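Long-range contact in peptidoglycan-N-acetylglucosamine deacetylase BC_1960 (Bacillus cereus, PDB 4L1G), which removes acetyl groups from N-acetylglucosamine residues of peptidoglycan in a zinc-dependent hydrolysis and also acts on soluble chitin substrates: residues 154-167 / 254-266. Numbering follows the deposited sequence. Where two conformers were deposited one is given.
Sequences EEILNRLAGYAPKF and VTLPSMFQTSKER
Ala164 and Lys166 pair with Arg266 and Lys264 through a single beta bridge, Pro165 opposite Glu265, in the NodB-type polysaccharide deacetylase barrel, beside edge strand 167-168, which helix 143-161 leads up to. Two backbone bonds make the bridge: Arg266 N donates to Ala164 O (2.8 Å), and Lys166 N donates to Lys264 O (2.9 Å).

Two aromatic rings carry most of the side-chain contact. Leu256 CB sits over one face of the Phe167 ring, 4.0 Å from its centroid, in a CH-pi contact. Pro257 CD packs against Phe167 CE1 and Thr262 CG2 against CZ, so the ring tip is wedged between the short helix 256-259 and the loop after it; Val191 and Phe105 of neighbouring strands also touch this ring. Lys264 CG lies between the backbone N and the carbonyl carbon (chi1 64°), and the straight chain beyond crosses the Tyr163 ring at about a right angle, CD over its face and NZ in an off-centre cation-pi contact 4.6 Å from the centroid. Tyr163 OH itself bonds to Ile128 N.

The aliphatic chain of Lys166 follows the loop, CD 3.2 Å from Ser263 O and CE beside Thr262 OG1, and its NZ bonds to Asn187 O. Arg266 NE makes a weak salt bridge to Glu154 OE1 (3.5 Å), while its NH1 bonds to Gln186 O. Glu265 OE1 accepts from two waters: water 1 also donates to Gly162 O, while the oxygen of water 2 accepts from Ala164 N at 2.9 Å.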
ATOM      1  N   GLU A 154      -1.047 -13.374  -6.277  1.00 13.46           N
ATOM      2  CA  GLU A 154      -0.605 -14.021  -5.050  0.50 13.10           C
ATOM      3  C   GLU A 154       0.484 -15.054  -5.336  1.00 14.20           C
ATOM      4  O   GLU A 154       1.484 -15.126  -4.619  1.00 14.29           O
ATOM      5  CB  GLU A 154      -1.793 -14.681  -4.346  0.50 12.69           C
ATOM      6  CG  GLU A 154      -1.523 -15.105  -2.911  0.50 12.16           C
ATOM      7  CD  GLU A 154      -1.763 -13.990  -1.905  0.50 11.28           C
ATOM      8  OE1 GLU A 154      -1.991 -14.311  -0.722  0.50 10.94           O
ATOM      9  OE2 GLU A 154      -1.726 -12.800  -2.288  0.50 11.11           O
ATOM     10  N   GLU A 155       0.286 -15.846  -6.389  1.00 31.99           N
ATOM     11  CA  GLU A 155       1.253 -16.869  -6.781  1.00 32.90           C
ATOM     12  C   GLU A 155       2.590 -16.253  -7.166  1.00 33.05           C
ATOM     13  O   GLU A 155       3.647 -16.743  -6.770  1.00 33.65           O
ATOM     14  CB  GLU A 155       0.719 -17.699  -7.950  1.00 33.81           C
ATOM     15  CG  GLU A 155      -0.437 -18.615  -7.596  1.00 34.28           C
ATOM     16  CD  GLU A 155      -1.042 -19.291  -8.814  1.00 35.38           C
ATOM     17  OE1 GLU A 155      -0.643 -18.948  -9.950  1.00 35.53           O
ATOM     18  OE2 GLU A 155      -1.919 -20.165  -8.635  1.00 35.74           O
ATOM     19  N   ILE A 156       2.534 -15.180  -7.945  1.00 16.63           N
ATOM     20  CA  ILE A 156       3.735 -14.478  -8.381  1.00 16.81           C
ATOM     21  C   ILE A 156       4.515 -13.924  -7.192  1.00 16.34           C
ATOM     22  O   ILE A 156       5.727 -14.119  -7.087  1.00 16.92           O
ATOM     23  CB  ILE A 156       3.382 -13.331  -9.350  1.00 16.50           C
ATOM     24  CG1 ILE A 156       2.852 -13.899 -10.672  1.00 17.24           C
ATOM     25  CG2 ILE A 156       4.594 -12.441  -9.596  1.00 16.65           C
ATOM     26  CD1 ILE A 156       2.283 -12.856 -11.609  1.00 17.03           C
ATOM     27  N   LEU A 157       3.810 -13.247  -6.292  1.00 15.38           N
ATOM     28  CA  LEU A 157       4.439 -12.624  -5.133  1.00 14.91           C
ATOM     29  C   LEU A 157       4.938 -13.655  -4.125  1.00 15.37           C
ATOM     30  O   LEU A 157       5.973 -13.458  -3.491  1.00 15.54           O
ATOM     31  CB  LEU A 157       3.478 -11.637  -4.464  1.00 13.35           C
ATOM     32  CG  LEU A 157       3.069 -10.450  -5.336  1.00 13.03           C
ATOM     33  CD1 LEU A 157       2.090  -9.545  -4.607  1.00 11.94           C
ATOM     34  CD2 LEU A 157       4.297  -9.672  -5.789  1.00 13.69           C
ATOM     35  N   ASN A 158       4.202 -14.753  -3.980  1.00 20.37           N
ATOM     36  CA  ASN A 158       4.621 -15.836  -3.099  1.00 21.02           C
ATOM     37  C   ASN A 158       5.956 -16.420  -3.540  1.00 22.09           C
ATOM     38  O   ASN A 158       6.833 -16.691  -2.719  1.00 22.57           O
ATOM     39  CB  ASN A 158       3.559 -16.937  -3.053  1.00 21.34           C
ATOM     40  CG  ASN A 158       3.943 -18.080  -2.136  1.00 22.24           C
ATOM     41  OD1 ASN A 158       4.423 -17.865  -1.024  1.00 22.09           O
ATOM     42  ND2 ASN A 158       3.749 -19.308  -2.606  1.00 23.29           N
ATOM     43  N   ARG A 159       6.103 -16.599  -4.847  1.00 38.67           N
ATOM     44  CA  ARG A 159       7.314 -17.177  -5.413  1.00 39.83           C
ATOM     45  C   ARG A 159       8.516 -16.248  -5.241  1.00 39.79           C
ATOM     46  O   ARG A 159       9.634 -16.702  -5.000  1.00 40.61           O
ATOM     47  CB  ARG A 159       7.095 -17.504  -6.893  1.00 40.43           C
ATOM     48  CG  ARG A 159       8.271 -18.185  -7.571  1.00 41.99           C
ATOM     49  CD  ARG A 159       7.913 -18.621  -8.983  1.00 42.76           C
ATOM     50  NE  ARG A 159       7.335 -17.526  -9.760  1.00 42.13           N
ATOM     51  CZ  ARG A 159       8.049 -16.631 -10.436  1.00 42.28           C
ATOM     52  NH1 ARG A 159       9.375 -16.698 -10.431  1.00 42.71           N
ATOM     53  NH2 ARG A 159       7.438 -15.668 -11.113  1.00 41.57           N
ATOM     54  N   LEU A 160       8.277 -14.946  -5.353  1.00 22.98           N
ATOM     55  CA  LEU A 160       9.353 -13.962  -5.282  1.00 22.92           C
ATOM     56  C   LEU A 160       9.673 -13.531  -3.853  1.00 22.49           C
ATOM     57  O   LEU A 160      10.838 -13.362  -3.498  1.00 23.09           O
ATOM     58  CB  LEU A 160       9.011 -12.736  -6.130  1.00 22.35           C
ATOM     59  CG  LEU A 160       8.882 -12.972  -7.634  1.00 23.07           C
ATOM     60  CD1 LEU A 160       8.455 -11.700  -8.349  1.00 22.47           C
ATOM     61  CD2 LEU A 160      10.192 -13.495  -8.199  1.00 24.35           C
ATOM     62  N   ALA A 161       8.639 -13.356  -3.034  1.00 18.41           N
ATOM     63  CA  ALA A 161       8.817 -12.822  -1.684  1.00 17.93           C
ATOM     64  C   ALA A 161       8.981 -13.905  -0.625  1.00 18.46           C
ATOM     65  O   ALA A 161       9.561 -13.662   0.430  1.00 18.50           O
ATOM     66  CB  ALA A 161       7.664 -11.894  -1.320  1.00 16.75           C
ATOM     67  N   GLY A 162       8.461 -15.096  -0.901  1.00 18.24           N
ATOM     68  CA  GLY A 162       8.586 -16.204   0.028  1.00 18.95           C
ATOM     69  C   GLY A 162       7.380 -16.377   0.931  1.00 18.37           C
ATOM     70  O   GLY A 162       7.398 -17.194   1.851  1.00 18.95           O
ATOM     71  N   TYR A 163       6.332 -15.601   0.673  1.00 16.37           N
ATOM     72  CA  TYR A 163       5.078 -15.744   1.403  1.00 15.89           C
ATOM     73  C   TYR A 163       3.911 -15.205   0.584  1.00 15.07           C
ATOM     74  O   TYR A 163       4.096 -14.364  -0.293  1.00 14.68           O
ATOM     75  CB  TYR A 163       5.149 -15.034   2.761  1.00 15.40           C
ATOM     76  CG  TYR A 163       5.289 -13.528   2.680  1.00 14.49           C
ATOM     77  CD1 TYR A 163       6.537 -12.933   2.535  1.00 14.67           C
ATOM     78  CD2 TYR A 163       4.175 -12.701   2.756  1.00 13.57           C
ATOM     79  CE1 TYR A 163       6.672 -11.557   2.463  1.00 13.96           C
ATOM     80  CE2 TYR A 163       4.299 -11.320   2.685  1.00 12.85           C
ATOM     81  CZ  TYR A 163       5.550 -10.754   2.539  1.00 13.06           C
ATOM     82  OH  TYR A 163       5.679  -9.383   2.469  1.00 12.48           O
ATOM     83  N   ALA A 164       2.711 -15.698   0.871  1.00 20.03           N
ATOM     84  CA  ALA A 164       1.506 -15.192   0.227  1.00 20.11           C
ATOM     85  C   ALA A 164       0.962 -14.003   1.014  1.00 19.09           C
ATOM     86  O   ALA A 164       0.551 -14.159   2.162  1.00 19.16           O
ATOM     87  CB  ALA A 164       0.458 -16.292   0.126  1.00 21.28           C
ATOM     88  N   PRO A 165       0.963 -12.809   0.399  1.00 14.00           N
ATOM     89  CA  PRO A 165       0.554 -11.567   1.073  1.00 12.95           C
ATOM     90  C   PRO A 165      -0.880 -11.617   1.596  1.00 13.03           C
ATOM     91  O   PRO A 165      -1.783 -12.058   0.887  1.00 13.77           O
ATOM     92  CB  PRO A 165       0.671 -10.513  -0.033  1.00 12.58           C
ATOM     93  CG  PRO A 165       1.654 -11.089  -1.002  1.00 13.24           C
ATOM     94  CD  PRO A 165       1.392 -12.565  -0.989  1.00 14.11           C
ATOM     95  N   LYS A 166      -1.080 -11.163   2.829  1.00 17.43           N
ATOM     96  CA  LYS A 166      -2.403 -11.159   3.442  1.00 17.83           C
ATOM     97  C   LYS A 166      -3.193  -9.920   3.034  1.00 17.04           C
ATOM     98  O   LYS A 166      -4.424  -9.920   3.053  1.00 17.59           O
ATOM     99  CB  LYS A 166      -2.281 -11.216   4.968  1.00 17.95           C
ATOM    100  CG  LYS A 166      -3.609 -11.332   5.706  1.00 18.92           C
ATOM    101  CD  LYS A 166      -3.415 -11.255   7.212  1.00 18.95           C
ATOM    102  CE  LYS A 166      -4.718 -11.507   7.954  1.00 20.29           C
ATOM    103  NZ  LYS A 166      -5.226 -12.889   7.735  1.00 22.08           N
ATOM    104  N   PHE A 167      -2.475  -8.867   2.657  1.00  9.33           N
ATOM    105  CA  PHE A 167      -3.098  -7.574   2.399  1.00  8.97           C
ATOM    106  C   PHE A 167      -3.391  -7.307   0.928  1.00  9.09           C
ATOM    107  O   PHE A 167      -2.530  -7.483   0.064  1.00  9.48           O
ATOM    108  CB  PHE A 167      -2.252  -6.440   2.990  1.00  9.05           C
ATOM    109  CG  PHE A 167      -2.360  -6.320   4.483  1.00  8.90           C
ATOM    110  CD1 PHE A 167      -1.517  -7.040   5.314  1.00  9.31           C
ATOM    111  CD2 PHE A 167      -3.308  -5.488   5.058  1.00  8.43           C
ATOM    112  CE1 PHE A 167      -1.615  -6.932   6.693  1.00  9.28           C
ATOM    113  CE2 PHE A 167      -3.412  -5.377   6.436  1.00  8.32           C
ATOM    114  CZ  PHE A 167      -2.565  -6.100   7.252  1.00  8.74           C
ATOM    115  N   VAL A 254       4.948   2.519  10.871  1.00 10.03           N
ATOM    116  CA  VAL A 254       4.796   1.075  10.980  1.00 10.04           C
ATOM    117  C   VAL A 254       4.293   0.470   9.671  1.00  9.69           C
ATOM    118  O   VAL A 254       3.897   1.188   8.750  1.00  9.40           O
ATOM    119  CB  VAL A 254       3.809   0.695  12.105  1.00  9.94           C
ATOM    120  CG1 VAL A 254       4.301   1.208  13.457  1.00 10.41           C
ATOM    121  CG2 VAL A 254       2.416   1.227  11.794  1.00  9.42           C
ATOM    122  N   THR A 255       4.316  -0.856   9.595  1.00  9.84           N
ATOM    123  CA  THR A 255       3.741  -1.568   8.462  1.00  9.60           C
ATOM    124  C   THR A 255       2.281  -1.876   8.765  1.00  9.24           C
ATOM    125  O   THR A 255       1.846  -1.771   9.911  1.00  9.28           O
ATOM    126  CB  THR A 255       4.474  -2.888   8.197  1.00 10.06           C
ATOM    127  OG1 THR A 255       4.306  -3.759   9.322  1.00 10.35           O
ATOM    128  CG2 THR A 255       5.956  -2.641   7.971  1.00 10.57           C
ATOM    129  N   LEU A 256       1.527  -2.260   7.741  1.00  9.00           N
ATOM    130  CA  LEU A 256       0.115  -2.583   7.927  1.00  8.78           C
ATOM    131  C   LEU A 256      -0.153  -3.764   8.876  1.00  9.12           C
ATOM    132  O   LEU A 256      -1.020  -3.658   9.745  1.00  9.10           O
ATOM    133  CB  LEU A 256      -0.598  -2.774   6.584  1.00  8.58           C
ATOM    134  CG  LEU A 256      -0.739  -1.505   5.744  1.00  8.32           C
ATOM    135  CD1 LEU A 256      -1.653  -1.751   4.554  1.00  8.22           C
ATOM    136  CD2 LEU A 256      -1.250  -0.346   6.600  1.00  8.14           C
ATOM    137  N   PRO A 257       0.579  -4.888   8.719  1.00 14.18           N
ATOM    138  CA  PRO A 257       0.345  -5.983   9.666  1.00 14.68           C
ATOM    139  C   PRO A 257       0.609  -5.575  11.111  1.00 14.94           C
ATOM    140  O   PRO A 257      -0.046  -6.083  12.022  1.00 15.25           O
ATOM    141  CB  PRO A 257       1.341  -7.066   9.216  1.00 15.20           C
ATOM    142  CG  PRO A 257       2.280  -6.390   8.279  1.00 15.02           C
ATOM    143  CD  PRO A 257       1.499  -5.297   7.642  1.00 14.39           C
ATOM    144  N   SER A 258       1.549  -4.660  11.312  1.00 15.08           N
ATOM    145  CA  SER A 258       1.817  -4.130  12.639  1.00 15.33           C
ATOM    146  C   SER A 258       0.664  -3.246  13.105  1.00 14.98           C
ATOM    147  O   SER A 258       0.189  -3.373  14.232  1.00 15.29           O
ATOM    148  CB  SER A 258       3.125  -3.342  12.647  1.00 15.46           C
ATOM    149  OG  SER A 258       3.314  -2.690  13.891  1.00 15.89           O
ATOM    150  N   MET A 259       0.214  -2.356  12.227  1.00  9.56           N
ATOM    151  CA  MET A 259      -0.876  -1.442  12.551  1.00  9.29           C
ATOM    152  C   MET A 259      -2.169  -2.184  12.878  1.00  9.05           C
ATOM    153  O   MET A 259      -2.899  -1.807  13.797  1.00  8.90           O
ATOM    154  CB  MET A 259      -1.109  -0.453  11.404  1.00  8.81           C
ATOM    155  CG  MET A 259      -2.417   0.316  11.506  1.00  8.61           C
ATOM    156  SD  MET A 259      -2.587   1.618  10.267  1.00  8.26           S
ATOM    157  CE  MET A 259      -1.429   2.838  10.891  1.00  8.46           C
ATOM    158  N   PHE A 260      -2.444  -3.249  12.132  1.00  8.91           N
ATOM    159  CA  PHE A 260      -3.694  -3.980  12.309  1.00  8.50           C
ATOM    160  C   PHE A 260      -3.521  -5.281  13.087  1.00  9.00           C
ATOM    161  O   PHE A 260      -4.428  -6.116  13.122  1.00  8.77           O
ATOM    162  CB  PHE A 260      -4.372  -4.213  10.960  1.00  8.01           C
ATOM    163  CG  PHE A 260      -4.800  -2.942  10.285  1.00  7.71           C
ATOM    164  CD1 PHE A 260      -5.903  -2.237  10.749  1.00  7.41           C
ATOM    165  CD2 PHE A 260      -4.092  -2.440   9.205  1.00  7.93           C
ATOM    166  CE1 PHE A 260      -6.297  -1.061  10.141  1.00  7.45           C
ATOM    167  CE2 PHE A 260      -4.482  -1.260   8.592  1.00  7.88           C
ATOM    168  CZ  PHE A 260      -5.588  -0.571   9.061  1.00  7.70           C
ATOM    169  N   GLN A 261      -2.356  -5.426  13.714  1.00 20.21           N
ATOM    170  CA  GLN A 261      -2.062  -6.543  14.608  1.00 21.00           C
ATOM    171  C   GLN A 261      -2.401  -7.898  14.000  1.00 21.71           C
ATOM    172  O   GLN A 261      -3.142  -8.686  14.582  1.00 22.93           O
ATOM    173  CB  GLN A 261      -2.777  -6.364  15.951  1.00 21.70           C
ATOM    174  CG  GLN A 261      -2.229  -5.219  16.801  1.00 21.27           C
ATOM    175  CD  GLN A 261      -0.834  -5.500  17.333  1.00 21.91           C
ATOM    176  OE1 GLN A 261      -0.668  -6.204  18.332  1.00 22.68           O
ATOM    177  NE2 GLN A 261       0.178  -4.953  16.666  1.00 21.46           N
ATOM    178  N   THR A 262      -1.864  -8.152  12.815  1.00 22.58           N
ATOM    179  CA  THR A 262      -2.050  -9.438  12.165  1.00 23.35           C
ATOM    180  C   THR A 262      -0.787  -9.819  11.410  1.00 22.87           C
ATOM    181  O   THR A 262       0.169  -9.048  11.360  1.00 22.44           O
ATOM    182  CB  THR A 262      -3.245  -9.425  11.199  1.00 23.79           C
ATOM    183  OG1 THR A 262      -3.574 -10.771  10.836  1.00 25.10           O
ATOM    184  CG2 THR A 262      -2.918  -8.625   9.946  1.00 22.59           C
ATOM    185  N   SER A 263      -0.782 -11.015  10.835  1.00 18.10           N
ATOM    186  CA  SER A 263       0.372 -11.487  10.084  1.00 18.01           C
ATOM    187  C   SER A 263       0.442 -10.791   8.732  1.00 17.35           C
ATOM    188  O   SER A 263      -0.559 -10.268   8.240  1.00 16.94           O
ATOM    189  CB  SER A 263       0.300 -13.002   9.890  1.00 18.98           C
ATOM    190  OG  SER A 263       1.403 -13.474   9.134  1.00 19.45           O
ATOM    191  N   LYS A 264       1.630 -10.780   8.139  1.00 15.25           N
ATOM    192  CA  LYS A 264       1.810 -10.242   6.798  1.00 14.80           C
ATOM    193  C   LYS A 264       1.448 -11.295   5.757  1.00 15.20           C
ATOM    194  O   LYS A 264       1.177 -10.970   4.602  1.00 14.90           O
ATOM    195  CB  LYS A 264       3.256  -9.794   6.589  1.00 14.96           C
ATOM    196  CG  LYS A 264       4.260 -10.929   6.662  1.00 15.89           C
ATOM    197  CD  LYS A 264       5.660 -10.456   6.333  1.00 16.15           C
ATOM    198  CE  LYS A 264       6.661 -11.589   6.492  1.00 17.20           C
ATOM    199  NZ  LYS A 264       8.050 -11.125   6.237  1.00 17.71           N
ATOM    200  N   GLU A 265       1.452 -12.559   6.171  1.00 26.78           N
ATOM    201  CA  GLU A 265       1.137 -13.653   5.261  1.00 27.50           C
ATOM    202  C   GLU A 265      -0.234 -14.254   5.549  1.00 28.42           C
ATOM    203  O   GLU A 265      -0.725 -14.212   6.677  1.00 28.52           O
ATOM    204  CB  GLU A 265       2.217 -14.735   5.302  1.00 28.32           C
ATOM    205  CG  GLU A 265       2.380 -15.408   6.650  1.00 29.12           C
ATOM    206  CD  GLU A 265       3.433 -16.499   6.629  1.00 30.44           C
ATOM    207  OE1 GLU A 265       3.732 -17.021   5.533  1.00 30.65           O
ATOM    208  OE2 GLU A 265       3.966 -16.832   7.711  1.00 31.21           O
ATOM    209  N   ARG A 266      -0.845 -14.814   4.514  1.00 23.96           N
ATOM    210  CA  ARG A 266      -2.203 -15.324   4.605  1.00 25.36           C
ATOM    211  C   ARG A 266      -2.259 -16.662   5.336  1.00 26.71           C
ATOM    212  O   ARG A 266      -1.697 -17.656   4.876  1.00 27.21           O
ATOM    213  CB  ARG A 266      -2.796 -15.458   3.205  1.00 25.95           C
ATOM    214  CG  ARG A 266      -4.296 -15.598   3.181  1.00 27.18           C
ATOM    215  CD  ARG A 266      -4.827 -15.250   1.813  1.00 27.05           C
ATOM    216  NE  ARG A 266      -4.453 -16.234   0.804  1.00 27.90           N
ATOM    217  CZ  ARG A 266      -5.262 -17.188   0.359  1.00 29.01           C
ATOM    218  NH1 ARG A 266      -6.496 -17.287   0.833  1.00 29.77           N
ATOM    219  NH2 ARG A 266      -4.843 -18.042  -0.566  1.00 29.15           N
TER
HETATM  220  O   HOH W   1       6.515 -18.370   4.554  1.00 40.94           O
HETATM  221  O   HOH W   2       2.520 -17.508   3.158  1.00 17.98           O
HETATM  222  O   HOH W   3       0.678  -8.708   3.190  1.00  6.44           O